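Local coordinates for aldehyde dehydrogenase (Listeria monocytogenes, PDB 3K9D), which probably oxidises aldehyde or oxo groups of its substrates, with NAD or NADP as the electron acceptor, at residues Gln25-Ala30 and Gly166-Ala171; Asn83-Met88 and Thr129-Lys134; Glu104-Leu109 and Asn438-Arg443; Gly110-Leu115 and Asn137-Ser142. All blocks are in the same frame, centred on the assembly; numbering follows the deposited sequence.

In the fold
All four contacts lie in one part of the fold, around the mixed sheet that contains strand 102-116, with centres between about 13 and 17 Å apart. That strand serves twice: its first part pairs with strand 440-447 in contact 3, its second with strand 138-143 in contact 4. Helix 121-134, which supplies one side of contact 2, is the crossover between the two strands of contact 4. Along the chain, contacts 2 and 4 are nested inside the loop closed by contact 1, whereas contact 3 brings in residues from near the C-terminus. Asn137 links contact 4 to contact 3, and contact 3 also reaches the second subunit.

Contact 1: Gln25-Ala30 and Gly166-Ala171; sequences QKELAA and GCPKGA
Pro168 presses its ring against the side chains of Glu27 and Leu28, and these two touch different parts of it. Pro168 CG lies 3.6 Å from Glu27 CB, and the glutamate then runs past the ring in the opposite direction, its carboxylate passing alongside the same ring carbon. This path follows from the torsions: CG stands opposite the backbone N (chi1 -152°) and the chain stays extended beyond it. Leu28 meets a different ring carbon, with CD2 3.9 Å from Pro168 CD. The same methyl lies 4.2 Å from Cys167 SG, while the second branch, CD1, reaches Ala171 CB at 4.3 Å.

The polar link is indirect: a water donates to Glu27 OE1 at 2.7 Å and, weakly, to Gly166 O. Just before the proline, a Schellman motif ends helix 148-164, with Gly166 at positive phi; a type II turn runs from Pro168 to Ala171.

Farther out, Leu28 also meets Ile36 of helix 33-49 and Ser138, while Pro168 and Ala171 rest on Ala24. The contact thus lays the end of helix 6-28 against the loop between helix 148-164 and strand 172-174, beside strand 138-143.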
# COMPACT_ATOMS: atom_id res chain seq x y z
N GLN A 25 10.92 18.81 -3.87
CA GLN A 25 11.02 17.65 -2.98
C GLN A 25 12.48 17.21 -2.83
O GLN A 25 12.91 16.84 -1.73
CB GLN A 25 10.14 16.50 -3.50
CG GLN A 25 9.99 15.33 -2.54
CD GLN A 25 11.16 14.36 -2.65
OE1 GLN A 25 11.69 14.14 -3.73
NE2 GLN A 25 11.58 13.82 -1.51
N LYS A 26 13.24 17.29 -3.91
CA LYS A 26 14.69 16.99 -3.87
C LYS A 26 15.42 17.94 -2.93
O LYS A 26 16.35 17.54 -2.23
CB LYS A 26 15.29 16.94 -5.27
CG LYS A 26 14.85 15.65 -5.99
CD LYS A 26 15.24 15.58 -7.46
CE LYS A 26 14.30 14.64 -8.26
NZ LYS A 26 14.20 13.24 -7.77
N GLU A 27 14.94 19.17 -2.88
CA GLU A 27 15.40 20.13 -1.89
C GLU A 27 14.92 19.79 -0.45
O GLU A 27 15.71 19.85 0.48
CB GLU A 27 14.97 21.52 -2.31
CG GLU A 27 15.85 22.62 -1.84
CD GLU A 27 15.56 23.92 -2.55
OE1 GLU A 27 15.34 24.94 -1.86
OE2 GLU A 27 15.53 23.90 -3.80
N LEU A 28 13.65 19.39 -0.29
CA LEU A 28 13.16 18.91 1.00
C LEU A 28 13.90 17.66 1.48
O LEU A 28 14.12 17.48 2.67
CB LEU A 28 11.67 18.58 0.93
CG LEU A 28 10.61 19.67 0.93
CD1 LEU A 28 9.26 19.01 0.66
CD2 LEU A 28 10.59 20.43 2.26
N ALA A 29 14.27 16.80 0.52
CA ALA A 29 14.98 15.54 0.78
C ALA A 29 16.39 15.71 1.37
O ALA A 29 16.93 14.79 1.98
CB ALA A 29 15.04 14.70 -0.51
N ALA A 30 16.99 16.89 1.18
CA ALA A 30 18.29 17.20 1.78
C ALA A 30 18.20 17.77 3.21
O ALA A 30 19.19 17.79 3.95
CB ALA A 30 19.06 18.16 0.88
N GLY A 166 11.32 28.24 5.38
CA GLY A 166 12.43 27.59 4.67
C GLY A 166 12.08 26.65 3.53
O GLY A 166 12.96 26.23 2.77
N CYS A 167 10.80 26.30 3.41
CA CYS A 167 10.33 25.39 2.37
C CYS A 167 10.55 25.92 0.95
O CYS A 167 10.30 27.10 0.67
CB CYS A 167 8.85 25.08 2.60
SG CYS A 167 8.16 23.79 1.57
N PRO A 168 11.02 25.05 0.03
CA PRO A 168 11.16 25.41 -1.38
C PRO A 168 9.82 25.76 -2.01
O PRO A 168 8.82 25.11 -1.70
CB PRO A 168 11.68 24.11 -2.02
CG PRO A 168 12.22 23.32 -0.90
CD PRO A 168 11.45 23.66 0.29
N LYS A 169 9.82 26.77 -2.87
CA LYS A 169 8.66 27.14 -3.70
C LYS A 169 8.24 25.95 -4.56
O LYS A 169 9.09 25.21 -5.06
CB LYS A 169 9.05 28.27 -4.64
CG LYS A 169 8.15 29.48 -4.63
CD LYS A 169 8.71 30.54 -3.69
CE LYS A 169 9.75 31.43 -4.37
NZ LYS A 169 9.12 32.54 -5.13
N GLY A 170 6.94 25.78 -4.75
CA GLY A 170 6.43 24.70 -5.59
C GLY A 170 6.23 23.36 -4.90
O GLY A 170 5.66 22.43 -5.50
N ALA A 171 6.68 23.27 -3.64
CA ALA A 171 6.48 22.07 -2.82
C ALA A 171 5.04 21.88 -2.41
O ALA A 171 4.62 20.77 -2.14
CB ALA A 171 7.36 22.11 -1.60
O HOH W 1 14.98 26.77 0.15

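Contact 2: Asn83-Met88 and Thr129-Lys134; sequences NYIKDM and TLISIK
Ile85 and Ile131 mark the closest approach of the two backbones, their CA atoms 7.6 Å apart, where the end of helix 67-85 and the type I turn Ile85-Met88 face helix 121-134. The long side chain of Lys134 spans this gap. Its CG is opposite the backbone N (chi1 179°), a bend at chi2 (60°) redirects the chain, and the remainder runs extended to the turn. There NZ donates to Ile85 O at 2.8 Å and to Met88 O at 3.1 Å. The second bond lies in the carbonyl plane, on a lone pair; in the first the donor is tilted out of the plane. Ile85 O also accepts from Met88 N, the bond that closes the turn, and its two donors arrive from opposite faces of the carbonyl plane. Asp37 adds a salt bridge to NZ, so two backbone oxygens and a carboxylate grip the ammonium group and should help stabilise its positive charge.

Beside this polar link, Ile85 packs against helix 121-134. Its CD1 lies 3.7 Å from Leu130 O and 4.0 Å from both Leu130 CB and Lys134 CB, touching the helix backbone as well as the aliphatic base of the lysine. The other branch, CG2, faces Ile131 CG2 at 4.3 Å. Val40 of helix 33-49 covers Ile85 and Leu130 together.

A lysine bonded to the carbonyls of the turn that follows a helix fastens helix 67-85 to helix 121-134, the crossover helix of a beta-alpha-beta unit.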
# COMPACT_ATOMS: atom_id res chain seq x y z
N ASN A 83 0.01 18.17 16.82
CA ASN A 83 0.41 17.60 18.11
C ASN A 83 0.70 16.09 18.06
O ASN A 83 1.52 15.60 18.82
CB ASN A 83 -0.62 17.91 19.21
CG ASN A 83 -0.33 19.22 19.92
OD1 ASN A 83 0.76 19.80 19.81
ND2 ASN A 83 -1.31 19.70 20.67
N TYR A 84 0.03 15.37 17.15
CA TYR A 84 0.35 13.96 16.91
C TYR A 84 1.68 13.77 16.15
O TYR A 84 2.43 12.82 16.44
CB TYR A 84 -0.81 13.25 16.19
CG TYR A 84 -0.42 11.95 15.50
CD1 TYR A 84 -0.19 10.78 16.24
CD2 TYR A 84 -0.29 11.89 14.12
CE1 TYR A 84 0.18 9.59 15.60
CE2 TYR A 84 0.10 10.72 13.48
CZ TYR A 84 0.32 9.57 14.22
OH TYR A 84 0.69 8.41 13.57
N ILE A 85 1.98 14.67 15.22
CA ILE A 85 3.15 14.49 14.33
C ILE A 85 4.45 15.18 14.76
O ILE A 85 5.52 14.76 14.33
CB ILE A 85 2.85 14.83 12.81
CG1 ILE A 85 2.76 16.34 12.55
CG2 ILE A 85 1.62 14.11 12.32
CD1 ILE A 85 2.47 16.71 11.09
N LYS A 86 4.37 16.21 15.61
CA LYS A 86 5.54 17.04 15.93
C LYS A 86 6.82 16.31 16.42
O LYS A 86 7.94 16.72 16.09
CB LYS A 86 5.16 18.19 16.89
CG LYS A 86 4.82 17.80 18.33
CD LYS A 86 4.68 19.07 19.19
CE LYS A 86 4.87 18.78 20.68
NZ LYS A 86 3.80 17.91 21.26
N ASP A 87 6.67 15.24 17.20
CA ASP A 87 7.82 14.55 17.79
C ASP A 87 8.16 13.21 17.12
O ASP A 87 9.09 12.51 17.53
CB ASP A 87 7.64 14.38 19.30
CG ASP A 87 7.66 15.71 20.05
OD1 ASP A 87 8.42 16.61 19.65
OD2 ASP A 87 6.93 15.84 21.05
N MET A 88 7.41 12.88 16.06
CA MET A 88 7.62 11.65 15.29
C MET A 88 8.90 11.72 14.45
O MET A 88 9.24 12.77 13.90
CB MET A 88 6.42 11.38 14.39
CG MET A 88 5.15 10.87 15.10
SD MET A 88 3.73 10.71 13.98
CE MET A 88 4.35 9.52 12.78
N THR A 129 -1.18 18.36 3.74
CA THR A 129 0.04 19.14 3.58
C THR A 129 0.98 18.81 4.73
O THR A 129 2.12 18.41 4.49
CB THR A 129 -0.26 20.64 3.54
OG1 THR A 129 -1.04 20.95 2.39
CG2 THR A 129 1.04 21.45 3.48
N LEU A 130 0.48 18.94 5.95
CA LEU A 130 1.25 18.68 7.17
C LEU A 130 1.88 17.31 7.19
O LEU A 130 3.06 17.18 7.51
CB LEU A 130 0.35 18.81 8.40
CG LEU A 130 0.05 20.21 8.91
CD1 LEU A 130 -1.17 20.14 9.78
CD2 LEU A 130 1.23 20.76 9.67
N ILE A 131 1.10 16.28 6.86
CA ILE A 131 1.62 14.91 6.87
C ILE A 131 2.60 14.57 5.70
O ILE A 131 3.59 13.88 5.91
CB ILE A 131 0.50 13.83 7.07
CG1 ILE A 131 -0.49 13.80 5.89
CG2 ILE A 131 -0.24 14.10 8.40
CD1 ILE A 131 -1.37 12.59 5.86
N SER A 132 2.32 15.10 4.51
CA SER A 132 3.22 14.93 3.35
C SER A 132 4.56 15.62 3.57
O SER A 132 5.61 14.99 3.43
CB SER A 132 2.59 15.46 2.06
OG SER A 132 1.36 14.80 1.80
N ILE A 133 4.51 16.90 3.94
CA ILE A 133 5.71 17.69 4.24
C ILE A 133 6.51 17.08 5.40
O ILE A 133 7.75 17.02 5.34
CB ILE A 133 5.37 19.19 4.51
CG1 ILE A 133 4.85 19.88 3.23
CG2 ILE A 133 6.57 19.93 5.08
CD1 ILE A 133 5.92 20.22 2.19
N LYS A 134 5.80 16.60 6.43
CA LYS A 134 6.41 15.90 7.58
C LYS A 134 7.27 14.71 7.18
O LYS A 134 8.31 14.44 7.79
CB LYS A 134 5.34 15.44 8.58
CG LYS A 134 5.85 14.68 9.82
CD LYS A 134 6.80 15.51 10.68
CE LYS A 134 7.41 14.65 11.77
NZ LYS A 134 7.89 15.38 12.98

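Contact 3: Glu104-Leu109 and Asn438-Arg443; sequences EVAVPL and NLFNIR
Val105 and Val107 exchange paired backbone hydrogen bonds with Arg443 and Asn441, so four N-H...O bonds tie strand 104-108 to strand 440-443. The shortest, from Val107 N to Asn441 O, measures 2.7 Å with an N-H...O angle of 162°. Ala106-Ile442, between them, and Pro108-Phe440, beyond Val107-Asn441, are non-hydrogen-bonded pairs.

More surface is buried on the face bearing Val105, Val107, Asn441 and Arg443. Val107 CG2 sits over one face of the Arg443 guanidinium, 3.4 Å from NH2, offset toward its rim, while Val105 runs beside the arginine. A bend at chi3 (-50°) turns the guanidinium so that this face meets the methyl. Its NH1 and NE are bonded to Ala389 O and Val394 O of the second subunit, so the group packed against the valines is also bonded across the interface. Asn441 is crossed at about a right angle by Leu109, whose CD1 is 3.6 Å from Asn441 OD1; that oxygen accepts from Ala424 N of the second subunit.

The face of Ala106, Phe440 and Ile442 buries less, though a few contacts are equally short. Ala106 CB meets Phe440 CD1 at 3.5 Å, and Glu104 crosses Ile442, its OE1 3.4 Å from CD1, while OE2 forms a salt bridge with Lys95.

Such antiparallel pairing, with one face turned to a partner subunit, agrees with the strand-borne oligomerisation element of aldehyde dehydrogenases.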
# COMPACT_ATOMS: atom_id res chain seq x y z
N GLU A 104 17.82 1.17 9.38
CA GLU A 104 16.61 1.61 8.67
C GLU A 104 16.62 3.12 8.44
O GLU A 104 16.93 3.90 9.35
CB GLU A 104 15.33 1.20 9.41
CG GLU A 104 15.16 -0.29 9.59
CD GLU A 104 13.80 -0.70 10.13
OE1 GLU A 104 12.83 0.09 10.06
OE2 GLU A 104 13.70 -1.85 10.62
N VAL A 105 16.28 3.52 7.22
CA VAL A 105 16.32 4.91 6.76
C VAL A 105 14.99 5.23 6.10
O VAL A 105 14.55 4.49 5.21
CB VAL A 105 17.49 5.16 5.73
CG1 VAL A 105 17.42 6.56 5.09
CG2 VAL A 105 18.85 4.96 6.38
N ALA A 106 14.35 6.31 6.53
CA ALA A 106 13.13 6.80 5.92
C ALA A 106 13.41 7.42 4.54
O ALA A 106 14.31 8.25 4.37
CB ALA A 106 12.46 7.81 6.83
N VAL A 107 12.63 6.99 3.55
CA VAL A 107 12.74 7.51 2.20
C VAL A 107 11.41 8.12 1.82
O VAL A 107 10.42 7.40 1.76
CB VAL A 107 13.08 6.39 1.18
CG1 VAL A 107 13.17 6.95 -0.22
CG2 VAL A 107 14.38 5.72 1.54
N PRO A 108 11.38 9.45 1.57
CA PRO A 108 10.14 10.12 1.16
C PRO A 108 9.61 9.52 -0.14
O PRO A 108 10.41 9.12 -1.00
CB PRO A 108 10.58 11.56 0.91
CG PRO A 108 11.82 11.72 1.70
CD PRO A 108 12.51 10.39 1.62
N LEU A 109 8.29 9.44 -0.27
CA LEU A 109 7.66 8.90 -1.47
C LEU A 109 7.99 9.75 -2.70
O LEU A 109 8.29 9.21 -3.77
CB LEU A 109 6.13 8.72 -1.28
CG LEU A 109 5.53 7.35 -0.89
CD1 LEU A 109 6.46 6.52 0.02
CD2 LEU A 109 4.09 7.41 -0.33
N ASN A 438 2.55 6.46 6.48
CA ASN A 438 2.04 5.95 5.20
C ASN A 438 2.63 6.68 4.00
O ASN A 438 2.25 6.42 2.85
CB ASN A 438 0.52 6.08 5.15
CG ASN A 438 -0.16 5.44 6.34
OD1 ASN A 438 -0.41 6.10 7.34
ND2 ASN A 438 -0.42 4.14 6.25
N LEU A 439 3.53 7.63 4.27
CA LEU A 439 4.06 8.53 3.26
C LEU A 439 5.59 8.57 3.23
O LEU A 439 6.19 9.52 2.73
CB LEU A 439 3.48 9.94 3.43
CG LEU A 439 1.96 9.98 3.20
CD1 LEU A 439 1.38 11.18 3.90
CD2 LEU A 439 1.59 9.95 1.69
N PHE A 440 6.20 7.54 3.80
CA PHE A 440 7.60 7.22 3.50
C PHE A 440 7.80 5.72 3.39
O PHE A 440 7.06 4.94 4.01
CB PHE A 440 8.62 7.90 4.46
CG PHE A 440 8.55 7.45 5.89
CD1 PHE A 440 9.30 6.36 6.33
CD2 PHE A 440 7.78 8.14 6.82
CE1 PHE A 440 9.25 5.95 7.67
CE2 PHE A 440 7.73 7.75 8.15
CZ PHE A 440 8.46 6.65 8.58
N ASN A 441 8.77 5.33 2.56
CA ASN A 441 9.25 3.96 2.47
C ASN A 441 10.40 3.78 3.45
O ASN A 441 11.10 4.74 3.77
CB ASN A 441 9.78 3.64 1.06
CG ASN A 441 8.71 3.59 0.00
OD1 ASN A 441 8.89 4.15 -1.08
ND2 ASN A 441 7.60 2.87 0.27
N ILE A 442 10.62 2.56 3.91
CA ILE A 442 11.81 2.25 4.69
C ILE A 442 12.87 1.55 3.83
O ILE A 442 12.62 0.49 3.25
CB ILE A 442 11.46 1.42 5.94
CG1 ILE A 442 10.51 2.24 6.84
CG2 ILE A 442 12.72 0.95 6.66
CD1 ILE A 442 10.73 2.11 8.33
N ARG A 443 14.04 2.17 3.74
CA ARG A 443 15.24 1.52 3.18
C ARG A 443 16.01 0.78 4.27
O ARG A 443 16.34 1.36 5.30
CB ARG A 443 16.14 2.55 2.50
CG ARG A 443 17.54 2.06 2.12
CD ARG A 443 18.45 3.21 1.72
NE ARG A 443 17.82 4.08 0.72
CZ ARG A 443 17.91 5.41 0.69
NH1 ARG A 443 18.59 6.06 1.63
NH2 ARG A 443 17.29 6.09 -0.26

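Contact 4: Gly110-Leu115 and Asn137-Ser142; sequences GVVAGL and NSIVFS
Asn137 and Gly110 begin the parallel ladder with a side-chain bond: Gly110 N donates to Asn137 OD1 at 2.9 Å, in the plane of the amide carbonyl. Asn137 CG stands opposite its own carbonyl carbon (chi1 -58°), which sets the amide beside Gly110. Its ND2 is bonded to Ser132 O and Leu439 O, and this fixes the rotation of the group. The backbone ladder follows from Ser138 N to Gly110 O as far as Ser142 N to Gly114 O, the last 2.9 Å long and nearly straight at 172°.

On the face of Val112 and Ile139, both side chains carry their CG1 opposite the backbone N. Ile139 thereby extends CD1 to within 3.8 Å of Val112 CG1. The other methyl, Val112 CG2, reaches back to Asn137 CB at 3.7 Å. Farther along this face the edge of the Phe141 ring lies where a side chain at Gly114 would have to go; its CD1 comes 3.6 Å from Gly114 O, the oxygen lying at the ring edge. Ile139 CG1 stands over a face of the same ring, 3.8 Å above its plane.

On the opposite face, Val111 CG1 meets Val140 CG2 at 3.9 Å, against helix 6-28. Leu115 turns CD2 onto Ser142 CB, while Ser142 OG is bonded to Thr183 OG1.

Two parallel neighbouring strands joined by helix 121-134 form a beta-alpha-beta crossover, consistent with the Rossmann-like cofactor-binding domain of aldehyde dehydrogenases.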
# COMPACT_ATOMS: atom_id res chain seq x y z
N GLY A 110 8.00 11.07 -2.54
CA GLY A 110 8.16 11.97 -3.68
C GLY A 110 7.07 13.01 -3.80
O GLY A 110 6.81 13.75 -2.85
N VAL A 111 6.44 13.10 -4.97
CA VAL A 111 5.36 14.08 -5.15
C VAL A 111 4.00 13.40 -4.92
O VAL A 111 3.63 12.48 -5.66
CB VAL A 111 5.37 14.71 -6.57
CG1 VAL A 111 4.23 15.73 -6.72
CG2 VAL A 111 6.70 15.35 -6.87
N VAL A 112 3.30 13.85 -3.89
CA VAL A 112 2.00 13.32 -3.50
C VAL A 112 0.90 14.02 -4.32
O VAL A 112 0.96 15.23 -4.56
CB VAL A 112 1.74 13.54 -1.96
CG1 VAL A 112 0.42 12.94 -1.51
CG2 VAL A 112 2.87 12.91 -1.14
N ALA A 113 -0.08 13.24 -4.77
CA ALA A 113 -1.28 13.79 -5.38
C ALA A 113 -2.41 13.72 -4.35
O ALA A 113 -2.84 12.63 -3.96
CB ALA A 113 -1.65 13.04 -6.62
N GLY A 114 -2.85 14.88 -3.89
CA GLY A 114 -3.95 14.97 -2.94
C GLY A 114 -5.25 15.34 -3.62
O GLY A 114 -5.40 16.43 -4.16
N LEU A 115 -6.21 14.42 -3.59
CA LEU A 115 -7.56 14.70 -4.08
C LEU A 115 -8.36 15.26 -2.92
O LEU A 115 -8.47 14.61 -1.87
CB LEU A 115 -8.22 13.43 -4.63
CG LEU A 115 -7.44 12.59 -5.67
CD1 LEU A 115 -8.30 11.52 -6.31
CD2 LEU A 115 -6.85 13.45 -6.75
N ASN A 137 7.94 15.00 1.59
CA ASN A 137 7.32 14.95 0.26
C ASN A 137 6.83 16.32 -0.17
O ASN A 137 6.52 17.15 0.67
CB ASN A 137 6.07 14.06 0.31
CG ASN A 137 6.36 12.65 0.77
OD1 ASN A 137 6.96 11.85 0.05
ND2 ASN A 137 5.88 12.32 1.97
N SER A 138 6.67 16.51 -1.48
CA SER A 138 5.91 17.65 -1.98
C SER A 138 4.48 17.19 -2.18
O SER A 138 4.21 15.98 -2.10
CB SER A 138 6.49 18.15 -3.31
OG SER A 138 7.70 18.86 -3.10
N ILE A 139 3.56 18.12 -2.43
CA ILE A 139 2.15 17.74 -2.67
C ILE A 139 1.47 18.68 -3.69
O ILE A 139 1.65 19.90 -3.63
CB ILE A 139 1.35 17.58 -1.31
CG1 ILE A 139 -0.05 16.97 -1.54
CG2 ILE A 139 1.33 18.91 -0.47
CD1 ILE A 139 -0.67 16.35 -0.31
N VAL A 140 0.75 18.11 -4.65
CA VAL A 140 -0.02 18.90 -5.63
C VAL A 140 -1.49 18.51 -5.52
O VAL A 140 -1.84 17.34 -5.67
CB VAL A 140 0.46 18.67 -7.11
CG1 VAL A 140 -0.24 19.65 -8.04
CG2 VAL A 140 1.97 18.84 -7.25
N PHE A 141 -2.34 19.50 -5.25
CA PHE A 141 -3.76 19.25 -5.01
C PHE A 141 -4.65 19.33 -6.23
O PHE A 141 -4.48 20.18 -7.10
CB PHE A 141 -4.31 20.19 -3.91
CG PHE A 141 -3.73 19.93 -2.54
CD1 PHE A 141 -4.09 18.80 -1.82
CD2 PHE A 141 -2.80 20.80 -2.00
CE1 PHE A 141 -3.55 18.54 -0.56
CE2 PHE A 141 -2.24 20.55 -0.75
CZ PHE A 141 -2.62 19.41 -0.03
N SER A 142 -5.62 18.41 -6.23
CA SER A 142 -6.75 18.44 -7.13
C SER A 142 -7.99 18.91 -6.35
O SER A 142 -8.52 18.16 -5.52
CB SER A 142 -7.01 17.05 -7.72
OG SER A 142 -8.08 17.10 -8.63